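Side-chain contacts in Rho GTPase-activating protein 5 (Homo sapiens, PDB 5U4V), which probably acts as a GTPase-activating protein for Rho-family GTPases and carries, in the part described here, a pseudoGTPase domain named pG1: residues R164-L167 and E168-H172; R152-E156 and T157-Q161. All coordinates share one frame; numbering follows the deposited sequence.

Contact 1 (R164-L167 and E168-H172); sequences RGVL and ESVKH
Glu168 passes the carbonyl oxygen of Arg164, one turn earlier in the same helix. CB and CG of Glu168 lie against Arg164 O, CG at 3.1 Å. CG stands anti to the carbonyl carbon (chi1 -70°), which brings the chain over that oxygen, and the rest runs on extended. CD and OE1 continue past the same oxygen. At the tip, OE2 comes alongside the Arg164 side chain, 4.1 Å from CD. The two chains point the same way, but their charged ends do not pair: Arg164 NE and Glu168 OE2 are 5.0 Å apart. The guanidinium instead forms a salt bridge with Asp39. Next to this, Gly165 O takes two hydrogen bonds from Ser169. Ser169 N donates to Gly165 O at 3.1 Å. Ser169 OG donates to Gly165 O at 3.1 Å too, from above the carbonyl plane. An alanine in place of Ser169 lacks the hydroxyl, and Gly165 O would probably be left with one full-strength donor, the backbone N. On the buried side, CG1 of Val166 meets CG2 of Val170 at 3.9 Å. Val166 O accepts a nearly straight bond from Val170 N. Val166 also touches Leu11, and Leu167 packs on Val9, Leu38 and Tyr43. This is i to i+4 pairing in an amphipathic helix, here the C-terminal helix of a G-domain-like alpha/beta fold, with its apolar side against the sheet.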
loop_
_atom_site.group_PDB
_atom_site.type_symbol
_atom_site.label_atom_id
_atom_site.label_comp_id
_atom_site.label_asym_id
_atom_site.label_seq_id
_atom_site.Cartn_x
_atom_site.Cartn_y
_atom_site.Cartn_z
ATOM N N ARG A 164 -8.270 3.794 3.644
ATOM C CA ARG A 164 -9.050 3.349 4.759
ATOM C C ARG A 164 -8.770 1.901 5.111
ATOM O O ARG A 164 -8.893 1.500 6.267
ATOM C CB ARG A 164 -10.514 3.666 4.577
ATOM C CG ARG A 164 -11.212 2.924 3.477
ATOM C CD ARG A 164 -12.705 3.200 3.571
ATOM N NE ARG A 164 -13.033 4.576 3.273
ATOM C CZ ARG A 164 -13.334 5.040 2.071
ATOM N NH1 ARG A 164 -13.363 4.247 1.017
ATOM N NH2 ARG A 164 -13.657 6.327 1.929
ATOM N N GLY A 165 -8.320 1.131 4.121
ATOM C CA GLY A 165 -7.790 -0.190 4.384
ATOM C C GLY A 165 -6.709 -0.147 5.479
ATOM O O GLY A 165 -6.904 -0.720 6.571
ATOM N N VAL A 166 -5.596 0.532 5.199
ATOM C CA VAL A 166 -4.454 0.576 6.108
ATOM C C VAL A 166 -4.842 1.178 7.447
ATOM O O VAL A 166 -4.503 0.628 8.472
ATOM C CB VAL A 166 -3.254 1.374 5.539
ATOM C CG1 VAL A 166 -2.156 1.530 6.569
ATOM C CG2 VAL A 166 -2.674 0.657 4.370
ATOM N N LEU A 167 -5.571 2.295 7.408
ATOM C CA LEU A 167 -6.000 2.988 8.613
ATOM C C LEU A 167 -6.950 2.213 9.516
ATOM O O LEU A 167 -6.897 2.372 10.719
ATOM C CB LEU A 167 -6.618 4.325 8.258
ATOM C CG LEU A 167 -5.647 5.423 7.795
ATOM C CD1 LEU A 167 -6.386 6.450 6.984
ATOM C CD2 LEU A 167 -4.926 6.099 8.962
ATOM N N GLU A 168 -7.818 1.386 8.947
ATOM C CA GLU A 168 -8.714 0.588 9.761
ATOM C C GLU A 168 -7.971 -0.600 10.367
ATOM O O GLU A 168 -8.351 -1.085 11.441
ATOM C CB GLU A 168 -9.928 0.121 8.958
ATOM C CG GLU A 168 -10.896 1.236 8.593
ATOM C CD GLU A 168 -12.052 0.794 7.662
ATOM O OE1 GLU A 168 -12.105 -0.403 7.199
ATOM O OE2 GLU A 168 -12.921 1.679 7.371
ATOM N N SER A 169 -6.928 -1.053 9.676
ATOM C CA SER A 169 -6.076 -2.108 10.175
ATOM C C SER A 169 -5.207 -1.599 11.323
ATOM O O SER A 169 -5.119 -2.243 12.365
ATOM C CB SER A 169 -5.171 -2.654 9.071
ATOM O OG SER A 169 -5.890 -3.238 8.052
ATOM N N VAL A 170 -4.578 -0.439 11.101
ATOM C CA VAL A 170 -3.820 0.305 12.124
ATOM C C VAL A 170 -4.687 0.518 13.366
ATOM O O VAL A 170 -4.261 0.249 14.496
ATOM C CB VAL A 170 -3.302 1.665 11.602
ATOM C CG1 VAL A 170 -2.647 2.469 12.749
ATOM C CG2 VAL A 170 -2.304 1.485 10.457
ATOM N N LYS A 171 -5.907 0.992 13.141
ATOM C CA LYS A 171 -6.863 1.206 14.216
ATOM C C LYS A 171 -7.148 -0.100 14.950
ATOM O O LYS A 171 -7.256 -0.080 16.175
ATOM C CB LYS A 171 -8.144 1.818 13.678
ATOM C CG LYS A 171 -9.074 2.361 14.740
ATOM C CD LYS A 171 -10.052 3.350 14.117
ATOM C CE LYS A 171 -9.330 4.374 13.234
ATOM N NZ LYS A 171 -10.364 5.199 12.565
ATOM N N HIS A 172 -7.240 -1.212 14.205
ATOM C CA HIS A 172 -7.498 -2.512 14.819
ATOM C C HIS A 172 -6.358 -2.948 15.728
ATOM O O HIS A 172 -6.624 -3.437 16.823
ATOM C CB HIS A 172 -7.798 -3.621 13.785
ATOM C CG HIS A 172 -8.067 -4.965 14.414
ATOM N ND1 HIS A 172 -9.300 -5.327 14.916
ATOM C CD2 HIS A 172 -7.250 -6.023 14.643
ATOM C CE1 HIS A 172 -9.230 -6.539 15.439
ATOM N NE2 HIS A 172 -7.995 -6.990 15.284
#

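Contact 2 (R152-E156 and T157-Q161); sequences RKFNE and TQIKQ
Asn155 OD1 accepts a weak hydrogen bond from Thr157 N at 3.0 Å, with an N-H...O angle of 134°. The Asn155 side chain gets there because CG is anti to the backbone N (chi1 -180°), which swings the amide alongside Thr157. The other branch of the amide, ND2, lies 3.2 Å from CG of Gln158. The two side chains cross obliquely, with their amide planes 30° apart. Asn155 also serves through its backbone: its O accepts from Ile159 N at 2.8 Å, and CG1 of Ile159 rests against the same oxygen. This is an N-cap, with Asn155 just ahead of helix 156-173. The side chain takes up a first-turn N-H that has no earlier helical carbonyl to bind. One residue on, Glu156 O accepts from Lys160 N. The aliphatic part of Lys160 runs past this carbonyl, its CG 3.4 Å from Glu156 O. The charged ends stay apart, Glu156 OE2 and Lys160 NZ being 5.1 Å from each other. Before the cap, Phe154 turns its CB toward CD1 of Ile159, at 4.0 Å. Both side chains are buried, and both touch Leu23 of helix 19-28 and Val145 of strand 142-145. Farther out, Val145 and Pro146 also touch Asn155 and Gln158. Gln158 NE2 gives a weak hydrogen bond to Asp144 O, and Phe154 N gives another to Glu26 OE2.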
loop_
_atom_site.group_PDB
_atom_site.type_symbol
_atom_site.label_atom_id
_atom_site.label_comp_id
_atom_site.label_asym_id
_atom_site.label_seq_id
_atom_site.Cartn_x
_atom_site.Cartn_y
_atom_site.Cartn_z
ATOM N N ARG A 152 -4.809 12.158 -12.102
ATOM C CA ARG A 152 -5.846 11.189 -12.482
ATOM C C ARG A 152 -5.263 9.874 -13.027
ATOM O O ARG A 152 -5.973 9.047 -13.620
ATOM C CB ARG A 152 -6.847 11.819 -13.462
ATOM C CG ARG A 152 -7.704 12.892 -12.800
ATOM C CD ARG A 152 -8.703 13.544 -13.734
ATOM N NE ARG A 152 -9.465 14.597 -13.042
ATOM C CZ ARG A 152 -10.749 14.899 -13.265
ATOM N NH1 ARG A 152 -11.469 14.224 -14.157
ATOM N NH2 ARG A 152 -11.331 15.872 -12.570
ATOM N N LYS A 153 -3.966 9.691 -12.788
ATOM C CA LYS A 153 -3.277 8.453 -13.112
ATOM C C LYS A 153 -3.772 7.344 -12.215
ATOM O O LYS A 153 -3.813 6.182 -12.621
ATOM C CB LYS A 153 -1.777 8.615 -12.916
ATOM C CG LYS A 153 -1.126 9.525 -13.950
ATOM C CD LYS A 153 0.324 9.841 -13.591
ATOM C CE LYS A 153 0.836 10.997 -14.433
ATOM N NZ LYS A 153 2.125 11.605 -13.974
ATOM N N PHE A 154 -4.101 7.714 -10.980
ATOM C CA PHE A 154 -4.682 6.826 -10.021
ATOM C C PHE A 154 -6.064 7.350 -9.684
ATOM O O PHE A 154 -6.300 8.550 -9.644
ATOM C CB PHE A 154 -3.820 6.797 -8.773
ATOM C CG PHE A 154 -2.610 5.946 -8.906
ATOM C CD1 PHE A 154 -1.437 6.472 -9.419
ATOM C CD2 PHE A 154 -2.638 4.619 -8.518
ATOM C CE1 PHE A 154 -0.306 5.694 -9.545
ATOM C CE2 PHE A 154 -1.515 3.823 -8.640
ATOM C CZ PHE A 154 -0.346 4.360 -9.160
ATOM N N ASN A 155 -6.988 6.438 -9.444
ATOM C CA ASN A 155 -8.338 6.796 -9.079
ATOM C C ASN A 155 -8.426 7.250 -7.617
ATOM O O ASN A 155 -8.095 6.490 -6.706
ATOM C CB ASN A 155 -9.262 5.609 -9.330
ATOM C CG ASN A 155 -10.700 5.900 -8.981
ATOM O OD1 ASN A 155 -11.048 7.005 -8.551
ATOM N ND2 ASN A 155 -11.545 4.913 -9.160
ATOM N N GLU A 156 -8.924 8.471 -7.419
ATOM C CA GLU A 156 -9.095 9.044 -6.067
ATOM C C GLU A 156 -9.942 8.169 -5.117
ATOM O O GLU A 156 -9.550 7.916 -3.966
ATOM C CB GLU A 156 -9.673 10.477 -6.062
ATOM C CG GLU A 156 -9.366 11.376 -7.254
ATOM C CD GLU A 156 -9.757 12.837 -7.022
ATOM O OE1 GLU A 156 -10.857 13.272 -7.440
ATOM O OE2 GLU A 156 -8.950 13.569 -6.405
ATOM N N THR A 157 -11.092 7.709 -5.607
ATOM C CA THR A 157 -11.975 6.852 -4.806
ATOM C C THR A 157 -11.225 5.606 -4.383
ATOM O O THR A 157 -11.317 5.186 -3.244
ATOM C CB THR A 157 -13.276 6.470 -5.558
ATOM O OG1 THR A 157 -14.062 7.644 -5.756
ATOM C CG2 THR A 157 -14.095 5.433 -4.796
ATOM N N GLN A 158 -10.454 5.042 -5.292
ATOM C CA GLN A 158 -9.647 3.858 -4.974
ATOM C C GLN A 158 -8.474 4.110 -4.044
ATOM O O GLN A 158 -8.177 3.275 -3.192
ATOM C CB GLN A 158 -9.220 3.184 -6.242
ATOM C CG GLN A 158 -10.396 2.789 -7.107
ATOM C CD GLN A 158 -11.546 2.192 -6.294
ATOM O OE1 GLN A 158 -12.301 2.914 -5.651
ATOM N NE2 GLN A 158 -11.661 0.872 -6.312
ATOM N N ILE A 159 -7.833 5.266 -4.168
ATOM C CA ILE A 159 -6.828 5.662 -3.180
ATOM C C ILE A 159 -7.436 5.673 -1.775
ATOM O O ILE A 159 -6.884 5.154 -0.817
ATOM C CB ILE A 159 -6.169 7.024 -3.548
ATOM C CG1 ILE A 159 -5.452 6.928 -4.913
ATOM C CG2 ILE A 159 -5.114 7.450 -2.562
ATOM C CD1 ILE A 159 -4.501 5.770 -5.006
ATOM N N LYS A 160 -8.632 6.210 -1.685
ATOM C CA LYS A 160 -9.322 6.365 -0.422
ATOM C C LYS A 160 -9.636 5.035 0.212
ATOM O O LYS A 160 -9.451 4.901 1.411
ATOM C CB LYS A 160 -10.582 7.219 -0.599
ATOM C CG LYS A 160 -10.265 8.689 -0.726
ATOM C CD LYS A 160 -11.453 9.473 -1.321
ATOM C CE LYS A 160 -11.100 10.938 -1.544
ATOM N NZ LYS A 160 -11.843 11.534 -2.686
ATOM N N GLN A 161 -10.099 4.067 -0.597
ATOM C CA GLN A 161 -10.396 2.746 -0.110
ATOM C C GLN A 161 -9.136 2.108 0.441
ATOM O O GLN A 161 -9.143 1.545 1.531
ATOM C CB GLN A 161 -10.965 1.860 -1.226
ATOM C CG GLN A 161 -12.399 2.143 -1.629
ATOM C CD GLN A 161 -12.833 1.284 -2.836
ATOM O OE1 GLN A 161 -12.131 0.335 -3.246
ATOM N NE2 GLN A 161 -14.014 1.599 -3.410
#

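Both contacts belong to helix 156-173, the last helix of the domain. Contact 2 comes first along the chain, where the loop after strand 142-145 enters the helix. Contact 1 follows directly in sequence, nearer the C-terminal end. Their centres are about 17 Å apart, and apart from the chain joining them they do not touch. The helix meets different neighbours at its two ends. Contact 2 faces helix 19-28 and the outermost strand 142-145. Contact 1 lies over strands 8-14, 36-38 and 41-50, toward the other edge of the six-stranded mixed sheet. One helix thus spans the sheet, from strand 142-145 at one edge to strand 36-38 at the other.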